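Local coordinates for peptidase S9 prolyl oligopeptidase catalytic domain-containing protein (Pyrococcus horikoshii, PDB 4HXF) that is a self-compartmentalizing hexameric serine protease of the acylaminoacyl peptidase type, which probably cleaves peptides and selects its substrates through multimerization, at residues N105-E110 / D148-T153; D201-L204 / E209-K212; I381-G386 / Y398-M403; G407-Y412 / E446-L451. All coordinates share one frame; numbering follows the deposited sequence.

Contact 1: N105-E110 / D148-T153; sequences NIRSIE and DGEKTT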
# COMPACT_ATOMS: atom_id res chain seq x y z
N ASN A 105 -16.00 -18.92 10.53
CA ASN A 105 -16.14 -20.33 10.84
C ASN A 105 -17.56 -20.76 11.06
O ASN A 105 -17.79 -21.66 11.90
CB ASN A 105 -15.29 -20.65 12.06
CG ASN A 105 -13.81 -20.37 11.80
OD1 ASN A 105 -13.31 -20.46 10.66
ND2 ASN A 105 -13.12 -20.02 12.85
N ILE A 106 -18.49 -20.17 10.32
CA ILE A 106 -19.87 -20.61 10.30
C ILE A 106 -20.01 -21.56 9.19
O ILE A 106 -19.51 -21.26 8.11
CB ILE A 106 -20.83 -19.40 10.07
CG1 ILE A 106 -20.78 -18.53 11.32
CG2 ILE A 106 -22.25 -19.89 9.76
CD1 ILE A 106 -21.05 -19.27 12.64
N ARG A 107 -20.60 -22.71 9.44
CA ARG A 107 -20.79 -23.79 8.48
C ARG A 107 -22.24 -23.88 7.97
O ARG A 107 -22.52 -24.50 6.93
CB ARG A 107 -20.36 -25.13 9.02
CG ARG A 107 -18.85 -25.26 9.31
CD ARG A 107 -18.37 -26.67 9.60
NE ARG A 107 -16.89 -26.69 9.75
CZ ARG A 107 -16.19 -27.28 10.77
NH1 ARG A 107 -16.84 -27.87 11.75
NH2 ARG A 107 -14.83 -27.28 10.77
N SER A 108 -23.21 -23.44 8.77
CA SER A 108 -24.64 -23.64 8.39
C SER A 108 -25.45 -22.48 8.94
O SER A 108 -25.17 -22.03 10.03
CB SER A 108 -25.32 -24.93 8.83
OG SER A 108 -25.38 -25.20 10.27
N ILE A 109 -26.53 -22.15 8.22
CA ILE A 109 -27.55 -21.20 8.67
C ILE A 109 -28.93 -21.75 8.35
O ILE A 109 -29.12 -22.26 7.27
CB ILE A 109 -27.44 -19.72 8.15
CG1 ILE A 109 -27.18 -19.67 6.63
CG2 ILE A 109 -26.25 -19.02 8.89
CD1 ILE A 109 -27.33 -18.24 6.08
N GLU A 110 -29.86 -21.63 9.27
CA GLU A 110 -31.24 -22.11 9.09
C GLU A 110 -32.23 -21.19 9.78
O GLU A 110 -32.06 -20.89 11.01
CB GLU A 110 -31.41 -23.55 9.72
CG GLU A 110 -32.74 -24.19 9.66
CD GLU A 110 -33.02 -25.48 10.56
OE1 GLU A 110 -32.27 -25.88 11.36
OE2 GLU A 110 -34.13 -25.98 10.46
N ASP A 148 -7.06 -28.81 15.92
CA ASP A 148 -6.59 -27.85 16.89
C ASP A 148 -7.55 -27.64 18.08
O ASP A 148 -7.84 -26.50 18.41
CB ASP A 148 -6.25 -26.57 16.13
CG ASP A 148 -5.30 -25.64 16.90
OD1 ASP A 148 -4.56 -26.07 17.82
OD2 ASP A 148 -5.49 -24.48 16.55
N GLY A 149 -8.05 -28.76 18.57
CA GLY A 149 -8.93 -28.73 19.73
C GLY A 149 -10.36 -28.27 19.38
O GLY A 149 -11.05 -27.91 20.30
N GLU A 150 -10.79 -28.31 18.11
CA GLU A 150 -12.08 -27.79 17.68
C GLU A 150 -13.24 -28.22 18.59
O GLU A 150 -13.34 -29.42 18.84
CB GLU A 150 -12.36 -28.30 16.27
CG GLU A 150 -13.70 -27.84 15.66
CD GLU A 150 -13.74 -28.05 14.15
OE1 GLU A 150 -12.72 -27.72 13.44
OE2 GLU A 150 -14.84 -28.50 13.72
N LYS A 151 -14.10 -27.24 18.85
CA LYS A 151 -15.44 -27.50 19.39
C LYS A 151 -16.47 -26.96 18.38
O LYS A 151 -16.12 -26.05 17.67
CB LYS A 151 -15.63 -26.78 20.72
CG LYS A 151 -14.61 -27.25 21.75
CD LYS A 151 -14.85 -28.63 22.20
N THR A 152 -17.68 -27.49 18.38
CA THR A 152 -18.78 -26.97 17.63
C THR A 152 -19.46 -25.84 18.39
O THR A 152 -19.71 -25.97 19.59
CB THR A 152 -19.83 -28.11 17.40
OG1 THR A 152 -19.12 -29.28 16.83
CG2 THR A 152 -20.88 -27.60 16.35
N THR A 153 -19.84 -24.77 17.67
CA THR A 153 -20.54 -23.65 18.25
C THR A 153 -21.90 -23.51 17.64
O THR A 153 -22.09 -23.72 16.44
CB THR A 153 -19.68 -22.32 18.03
OG1 THR A 153 -19.66 -22.03 16.60
CG2 THR A 153 -18.30 -22.46 18.68
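R107 is the residue of 105-110 that reaches across to 148-153, where it meets E150. Its CG is anti to the carbonyl carbon (chi1 -65°), and the chain then runs extended to NE, bringing the guanidinium head-on to a glutamate that comes from the opposite direction. NH1 and NH2 of R107 both take the same oxygen, E150 OE2. The NH1 bond is 2.9 Å long and fairly straight (155° at the hydrogen); the one from R107 NH2 to OE2 is longer, at 3.2 Å. The oxygen lies in the guanidinium plane, but both nitrogens meet it on its syn side from one face of the tilted carboxylate. E150 OE1, only weakly bonded to R107 NH2 at 3.4 Å, has its stronger partner in R125, so two arginines share this largely buried glutamate. With S108 the strand makes a classic beta bulge: R107 and S108 both face V121 of strand 117-124. That strand lies between 106-111 and 151-158 in this four-stranded propeller sheet, so the R107-E150 pair reaches past the intervening strand.

Contact 2: D201-L204 / E209-K212; sequences DIYL and EEEK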
# COMPACT_ATOMS: atom_id res chain seq x y z
N ASP A 201 -25.32 -39.22 20.41
CA ASP A 201 -26.27 -38.85 21.45
C ASP A 201 -27.07 -37.66 20.92
O ASP A 201 -26.48 -36.80 20.26
CB ASP A 201 -25.57 -38.48 22.73
CG ASP A 201 -24.66 -39.61 23.27
OD1 ASP A 201 -24.94 -40.79 23.01
OD2 ASP A 201 -23.72 -39.24 23.95
N ILE A 202 -28.36 -37.67 21.10
CA ILE A 202 -29.21 -36.62 20.58
C ILE A 202 -29.96 -35.95 21.71
O ILE A 202 -30.57 -36.59 22.58
CB ILE A 202 -30.21 -37.20 19.52
CG1 ILE A 202 -29.48 -38.01 18.44
CG2 ILE A 202 -31.16 -36.13 18.93
CD1 ILE A 202 -30.38 -38.68 17.38
N TYR A 203 -29.87 -34.62 21.70
CA TYR A 203 -30.49 -33.79 22.75
C TYR A 203 -31.49 -32.81 22.21
O TYR A 203 -31.43 -32.41 21.07
CB TYR A 203 -29.42 -32.97 23.48
CG TYR A 203 -28.33 -33.76 24.06
CD1 TYR A 203 -28.38 -34.15 25.40
CD2 TYR A 203 -27.21 -34.13 23.29
CE1 TYR A 203 -27.35 -34.92 25.94
CE2 TYR A 203 -26.19 -34.88 23.86
CZ TYR A 203 -26.29 -35.25 25.17
OH TYR A 203 -25.28 -36.03 25.77
N LEU A 204 -32.44 -32.43 23.05
CA LEU A 204 -33.40 -31.35 22.73
C LEU A 204 -33.01 -30.21 23.65
O LEU A 204 -32.97 -30.39 24.91
CB LEU A 204 -34.81 -31.82 22.99
CG LEU A 204 -35.88 -30.96 22.41
CD1 LEU A 204 -35.77 -30.85 20.87
CD2 LEU A 204 -37.23 -31.52 22.88
N GLU A 209 -31.12 -25.04 28.61
CA GLU A 209 -31.29 -26.34 29.25
C GLU A 209 -31.48 -27.37 28.16
O GLU A 209 -31.92 -27.01 27.07
CB GLU A 209 -32.60 -26.30 30.04
CG GLU A 209 -32.58 -25.19 31.06
CD GLU A 209 -33.63 -25.40 32.11
OE1 GLU A 209 -33.24 -25.69 33.26
OE2 GLU A 209 -34.84 -25.33 31.75
N GLU A 210 -31.18 -28.62 28.46
CA GLU A 210 -31.33 -29.71 27.48
C GLU A 210 -31.80 -30.97 28.16
O GLU A 210 -31.64 -31.16 29.38
CB GLU A 210 -30.00 -30.01 26.70
CG GLU A 210 -28.94 -30.67 27.51
CD GLU A 210 -27.60 -30.77 26.80
OE1 GLU A 210 -26.75 -31.35 27.49
OE2 GLU A 210 -27.46 -30.41 25.61
N GLU A 211 -32.43 -31.80 27.35
CA GLU A 211 -32.78 -33.13 27.75
C GLU A 211 -32.32 -34.11 26.66
O GLU A 211 -32.38 -33.81 25.44
CB GLU A 211 -34.28 -33.25 27.98
CG GLU A 211 -35.15 -33.31 26.76
CD GLU A 211 -36.59 -33.66 27.12
OE1 GLU A 211 -36.82 -34.11 28.27
OE2 GLU A 211 -37.49 -33.50 26.27
N LYS A 212 -31.83 -35.26 27.11
CA LYS A 212 -31.34 -36.27 26.19
C LYS A 212 -32.48 -37.03 25.57
O LYS A 212 -33.38 -37.52 26.28
CB LYS A 212 -30.37 -37.22 26.89
CG LYS A 212 -29.61 -38.06 25.90
CD LYS A 212 -28.71 -39.04 26.61
CE LYS A 212 -27.44 -38.44 27.02
NZ LYS A 212 -26.74 -39.39 27.97
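The Y203 ring and the E210 carboxylate are the flat groups that meet, and their planes lie only 12° apart. E210 CD comes to 3.7 Å from Y203 CD1, in an oblique approach rather than a centred stack. CG of E210 sits between its backbone N and carbonyl carbon (chi1 71°), which swings the extended chain over toward the tyrosine, and its OE2 is held by a salt bridge to K170. K212 runs beside the same ring, pointing the same way; the bend at chi3 brings its CE to 3.5 Å from Y203 OH, while NZ goes on to a salt bridge with E215. A glycine in place of Y203 would probably leave the aliphatic part of K212 and the carboxylate of E210 without the ring they pack on, held mainly by their salt bridges to E215 and K170. Beneath these side chains, Y203 and K212 form a non-hydrogen-bonded antiparallel pair. L204 and E211 form the hydrogen-bonded one, with L204 N to E211 O at 2.8 Å and E211 N to L204 O at 2.9 Å, both nearly straight. Their side chains lie alongside each other on the other face. The contact is part of the hairpin of strands 200-206 and 209-217, the last two of a four-stranded propeller sheet, with 209-217 at its edge; strand 182-188 flanks 200-206 on its other side, where V184 touches I202 and L204.

Contact 3: I381-G386 / Y398-M403; sequences IVFVHG and YEMQLM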
# COMPACT_ATOMS: atom_id res chain seq x y z
N ILE A 381 -9.58 -46.89 -21.59
CA ILE A 381 -9.33 -46.50 -20.21
C ILE A 381 -10.41 -47.09 -19.29
O ILE A 381 -11.64 -46.79 -19.50
CB ILE A 381 -9.35 -44.99 -20.00
CG1 ILE A 381 -8.26 -44.35 -20.91
CG2 ILE A 381 -8.97 -44.66 -18.54
CD1 ILE A 381 -8.28 -42.81 -20.99
N VAL A 382 -9.95 -47.87 -18.32
CA VAL A 382 -10.82 -48.41 -17.27
C VAL A 382 -10.84 -47.41 -16.13
O VAL A 382 -9.75 -47.09 -15.58
CB VAL A 382 -10.36 -49.76 -16.80
CG1 VAL A 382 -11.31 -50.32 -15.69
CG2 VAL A 382 -10.34 -50.76 -17.99
N PHE A 383 -12.04 -46.93 -15.74
CA PHE A 383 -12.16 -46.10 -14.59
C PHE A 383 -12.74 -46.89 -13.39
O PHE A 383 -13.66 -47.67 -13.59
CB PHE A 383 -13.12 -44.93 -14.82
CG PHE A 383 -12.53 -43.79 -15.63
CD1 PHE A 383 -12.25 -42.57 -15.00
CD2 PHE A 383 -12.31 -43.92 -16.99
CE1 PHE A 383 -11.76 -41.52 -15.76
CE2 PHE A 383 -11.83 -42.85 -17.78
CZ PHE A 383 -11.54 -41.68 -17.13
N VAL A 384 -12.20 -46.64 -12.20
CA VAL A 384 -12.68 -47.30 -11.01
C VAL A 384 -13.11 -46.26 -10.03
O VAL A 384 -12.33 -45.37 -9.60
CB VAL A 384 -11.54 -48.16 -10.34
CG1 VAL A 384 -12.07 -48.88 -9.05
CG2 VAL A 384 -11.00 -49.19 -11.39
N HIS A 385 -14.36 -46.37 -9.56
CA HIS A 385 -14.86 -45.34 -8.64
C HIS A 385 -14.30 -45.55 -7.22
O HIS A 385 -13.81 -46.68 -6.83
CB HIS A 385 -16.42 -45.27 -8.55
CG HIS A 385 -17.13 -46.50 -8.03
ND1 HIS A 385 -17.08 -46.85 -6.67
CD2 HIS A 385 -18.00 -47.37 -8.64
CE1 HIS A 385 -17.82 -47.93 -6.50
NE2 HIS A 385 -18.42 -48.27 -7.68
N GLY A 386 -14.40 -44.47 -6.44
CA GLY A 386 -13.94 -44.51 -5.03
C GLY A 386 -14.91 -45.20 -4.05
O GLY A 386 -15.98 -45.78 -4.46
N TYR A 398 -16.41 -35.57 -16.13
CA TYR A 398 -15.66 -34.80 -17.12
C TYR A 398 -14.57 -35.58 -17.83
O TYR A 398 -14.55 -35.53 -19.11
CB TYR A 398 -14.99 -33.64 -16.43
CG TYR A 398 -14.32 -32.63 -17.35
CD1 TYR A 398 -15.02 -31.71 -18.00
CD2 TYR A 398 -12.93 -32.66 -17.50
CE1 TYR A 398 -14.42 -30.76 -18.81
CE2 TYR A 398 -12.33 -31.76 -18.30
CZ TYR A 398 -13.06 -30.78 -18.92
OH TYR A 398 -12.44 -29.81 -19.68
N GLU A 399 -13.79 -36.35 -17.05
CA GLU A 399 -12.69 -37.02 -17.66
C GLU A 399 -13.17 -38.05 -18.67
O GLU A 399 -12.48 -38.34 -19.66
CB GLU A 399 -11.79 -37.73 -16.70
CG GLU A 399 -11.04 -36.87 -15.75
CD GLU A 399 -11.82 -36.52 -14.50
OE1 GLU A 399 -13.08 -36.52 -14.51
OE2 GLU A 399 -11.12 -36.17 -13.50
N MET A 400 -14.38 -38.65 -18.44
CA MET A 400 -14.82 -39.67 -19.34
C MET A 400 -15.21 -39.07 -20.65
O MET A 400 -14.92 -39.57 -21.70
CB MET A 400 -16.00 -40.45 -18.74
CG MET A 400 -15.53 -41.19 -17.50
SD MET A 400 -16.99 -42.15 -16.88
CE MET A 400 -16.17 -43.09 -15.58
N GLN A 401 -15.96 -37.95 -20.64
CA GLN A 401 -16.30 -37.26 -21.86
C GLN A 401 -15.12 -36.74 -22.61
O GLN A 401 -15.00 -36.93 -23.84
CB GLN A 401 -17.30 -36.13 -21.67
CG GLN A 401 -18.60 -36.54 -21.02
CD GLN A 401 -19.41 -37.41 -21.94
OE1 GLN A 401 -19.56 -37.08 -23.11
NE2 GLN A 401 -19.92 -38.52 -21.42
N LEU A 402 -14.17 -36.16 -21.87
CA LEU A 402 -12.96 -35.63 -22.44
C LEU A 402 -12.13 -36.74 -23.12
O LEU A 402 -11.77 -36.58 -24.30
CB LEU A 402 -12.08 -35.07 -21.32
CG LEU A 402 -10.69 -34.54 -21.70
CD1 LEU A 402 -10.61 -33.46 -22.77
CD2 LEU A 402 -9.92 -34.18 -20.38
N MET A 403 -11.91 -37.86 -22.44
CA MET A 403 -11.13 -38.93 -23.06
C MET A 403 -11.79 -39.64 -24.22
O MET A 403 -11.19 -40.05 -25.20
CB MET A 403 -10.48 -39.83 -22.03
CG MET A 403 -9.66 -39.15 -20.98
SD MET A 403 -8.33 -38.14 -21.61
CE MET A 403 -7.11 -39.39 -22.13
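F383 and M400 slide past each other in opposite directions, and this pairing carries most of the contact. M400 is extended beyond CG (chi2 -178°), so its chain lies along the phenyl ring: CG stands over the centre of the face, 4.0 Å from the centroid in a CH-pi contact. Its SD lies farther off, 5.0 Å from the same centroid and above the same ring, as a distant Met-aromatic contact. The terminal methyl ends against the root of the ring, M400 CE being 3.6 Å from F383 CB. E399 meets the edge instead, crossing at about a right angle, with its CB 3.9 Å from F383 CE1; its carboxylate turns away to salt bridges with R592 and K397. I381 and M403 also cross nearly at right angles. CB and CG of M403 lie against I381 CD1, and the bends at chi2 and chi3 bring CE back to it as well, at 3.8 Å. Replacing F383 by an alanine would probably open a gap between strand and helix and leave M400 without the face it lies on. Beyond this strand the chain runs to G386, which touches the bound inhibitor. Strand and helix are the first two elements of a beta-alpha-beta unit completed by strand 409-413, whose I410 and Y412 also pack on M400, while helix 586-605 closes over I381 and M403.

Contact 4: G407-Y412 / E446-L451; sequences GYYIVY and EEFLRL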
# COMPACT_ATOMS: atom_id res chain seq x y z
N GLY A 407 -10.52 -40.18 -28.44
CA GLY A 407 -10.38 -41.41 -29.23
C GLY A 407 -10.22 -42.65 -28.33
O GLY A 407 -9.78 -43.70 -28.82
N TYR A 408 -10.63 -42.54 -27.07
CA TYR A 408 -10.55 -43.69 -26.15
C TYR A 408 -11.92 -44.31 -25.83
O TYR A 408 -12.89 -43.60 -25.64
CB TYR A 408 -9.89 -43.37 -24.79
CG TYR A 408 -8.49 -42.80 -24.79
CD1 TYR A 408 -8.22 -41.47 -25.16
CD2 TYR A 408 -7.40 -43.61 -24.48
CE1 TYR A 408 -6.94 -40.96 -25.23
CE2 TYR A 408 -6.10 -43.08 -24.54
CZ TYR A 408 -5.89 -41.80 -24.86
OH TYR A 408 -4.61 -41.30 -24.89
N TYR A 409 -11.96 -45.63 -25.83
CA TYR A 409 -13.02 -46.33 -25.11
C TYR A 409 -12.89 -45.99 -23.63
O TYR A 409 -11.79 -45.94 -23.09
CB TYR A 409 -12.92 -47.84 -25.24
CG TYR A 409 -13.53 -48.41 -26.52
CD1 TYR A 409 -12.73 -48.63 -27.64
CD2 TYR A 409 -14.89 -48.75 -26.58
CE1 TYR A 409 -13.24 -49.25 -28.77
CE2 TYR A 409 -15.41 -49.33 -27.72
CZ TYR A 409 -14.57 -49.58 -28.81
OH TYR A 409 -15.20 -50.20 -29.91
N ILE A 410 -14.02 -45.88 -22.97
CA ILE A 410 -14.11 -45.69 -21.53
C ILE A 410 -14.96 -46.87 -21.01
O ILE A 410 -16.04 -47.18 -21.58
CB ILE A 410 -14.88 -44.39 -21.21
CG1 ILE A 410 -14.33 -43.19 -22.03
CG2 ILE A 410 -14.92 -44.09 -19.72
CD1 ILE A 410 -12.83 -42.88 -21.80
N VAL A 411 -14.44 -47.53 -19.98
CA VAL A 411 -15.17 -48.66 -19.40
C VAL A 411 -15.16 -48.54 -17.90
O VAL A 411 -14.18 -48.21 -17.28
CB VAL A 411 -14.66 -50.03 -19.88
CG1 VAL A 411 -13.29 -50.34 -19.54
CG2 VAL A 411 -15.60 -51.19 -19.35
N TYR A 412 -16.28 -48.86 -17.28
CA TYR A 412 -16.40 -48.71 -15.83
C TYR A 412 -17.60 -49.57 -15.27
O TYR A 412 -18.60 -49.78 -15.98
CB TYR A 412 -16.59 -47.25 -15.46
CG TYR A 412 -17.76 -46.46 -16.04
CD1 TYR A 412 -17.67 -45.77 -17.23
CD2 TYR A 412 -18.97 -46.44 -15.40
CE1 TYR A 412 -18.76 -45.10 -17.71
CE2 TYR A 412 -20.06 -45.68 -15.89
CZ TYR A 412 -19.88 -45.00 -17.05
OH TYR A 412 -21.01 -44.29 -17.47
N GLU A 446 -13.57 -58.06 -19.45
CA GLU A 446 -13.60 -59.20 -20.33
C GLU A 446 -14.89 -59.22 -21.12
O GLU A 446 -14.84 -59.40 -22.36
CB GLU A 446 -13.41 -60.49 -19.56
CG GLU A 446 -13.30 -61.71 -20.41
CD GLU A 446 -13.29 -63.03 -19.57
OE1 GLU A 446 -13.03 -64.07 -20.22
OE2 GLU A 446 -13.59 -63.02 -18.33
N GLU A 447 -15.98 -58.86 -20.50
CA GLU A 447 -17.24 -58.85 -21.23
C GLU A 447 -17.33 -57.67 -22.21
O GLU A 447 -17.76 -57.85 -23.36
CB GLU A 447 -18.43 -58.85 -20.27
CG GLU A 447 -19.82 -58.74 -20.94
CD GLU A 447 -20.21 -59.86 -21.92
OE1 GLU A 447 -21.27 -59.71 -22.54
OE2 GLU A 447 -19.42 -60.85 -22.09
N PHE A 448 -16.83 -56.51 -21.75
CA PHE A 448 -16.76 -55.36 -22.61
C PHE A 448 -15.94 -55.67 -23.88
O PHE A 448 -16.34 -55.31 -25.01
CB PHE A 448 -16.16 -54.16 -21.84
CG PHE A 448 -15.47 -53.18 -22.75
CD1 PHE A 448 -16.21 -52.27 -23.45
CD2 PHE A 448 -14.10 -53.14 -22.85
CE1 PHE A 448 -15.63 -51.37 -24.35
CE2 PHE A 448 -13.49 -52.21 -23.71
CZ PHE A 448 -14.27 -51.35 -24.49
N LEU A 449 -14.80 -56.33 -23.72
CA LEU A 449 -13.93 -56.64 -24.91
C LEU A 449 -14.66 -57.55 -25.89
O LEU A 449 -14.47 -57.48 -27.10
CB LEU A 449 -12.59 -57.25 -24.46
CG LEU A 449 -11.67 -56.36 -23.69
CD1 LEU A 449 -10.50 -57.19 -23.14
CD2 LEU A 449 -11.16 -55.21 -24.52
N ARG A 450 -15.46 -58.49 -25.36
CA ARG A 450 -16.30 -59.35 -26.14
C ARG A 450 -17.33 -58.58 -26.93
O ARG A 450 -17.56 -58.85 -28.15
CB ARG A 450 -16.89 -60.43 -25.24
CG ARG A 450 -17.54 -61.56 -26.06
CD ARG A 450 -18.40 -62.50 -25.19
NE ARG A 450 -19.65 -61.87 -24.72
CZ ARG A 450 -20.75 -61.65 -25.45
NH1 ARG A 450 -20.82 -62.05 -26.74
NH2 ARG A 450 -21.81 -61.05 -24.86
N LEU A 451 -17.96 -57.62 -26.29
CA LEU A 451 -18.95 -56.76 -26.90
C LEU A 451 -18.33 -55.81 -27.98
O LEU A 451 -19.00 -55.43 -28.96
CB LEU A 451 -19.71 -55.95 -25.85
CG LEU A 451 -20.63 -56.76 -24.87
CD1 LEU A 451 -21.06 -55.82 -23.70
CD2 LEU A 451 -21.85 -57.34 -25.61
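While F448 turns inward onto Y409 and V411, its helix keeps its shortest polar bond on another side, from R450 NH2 to E447 OE1 at 2.7 Å. R450 NE also binds E447 OE2, at 2.8 Å and 167°, so the arginine grips the carboxylate side-on, one nitrogen to each oxygen, one turn apart on the helix. The contact with the strand is apolar. CG of F448 is anti to the backbone N (chi1 153°), which extends the ring toward the strand. Its edge is directed to the face of Y409 in an offset edge-to-face pair, with centroids 5.3 Å apart; the nearest atoms are F448 CZ and Y409 CD2, at 3.4 Å. V411 covers one face of the phenylalanine: its CB stands 4.3 Å above the ring plane, over the centre, and its CG2 is 3.9 Å from F448 CB. F354 of strand 352-358, V380 and the ring of Y367 also pack against F448, placing it between helix 436-451 and the central sheet of the alpha/beta-hydrolase fold. I410, pointing away from this helix, packs on M400 and M403 of helix 398-405 across the sheet. No hydrogen bond joins strand and helix here: ring edge, ring face and valine hold by shape and burial, the charged E447-R450 pair lies off the interface, and the one polar end within it, Y409 OH, is satisfied by the carboxylate of E452 just past the helix.

In the fold
Contacts 1 and 2 belong to two sheets of the beta-propeller, their centres about 19 Å apart; contacts 3 and 4 lie on the other side of the chain's centre, in the alpha/beta-hydrolase domain. Contact 2 is at the surface and contact 1 partly buried; contact 1 rests on a salt bridge from strand 106-111 to the loop leading into strand 151-158, contact 2 on hairpin backbone bonds and a tyrosine packed on charged side chains. The hydrolase pair is buried and apolar. These two touch: I381 N and F383 N probably bond to Y409 O and V411 O between neighbouring parallel strands, while helices 398-405 and 436-451 pack on opposite faces of that sheet.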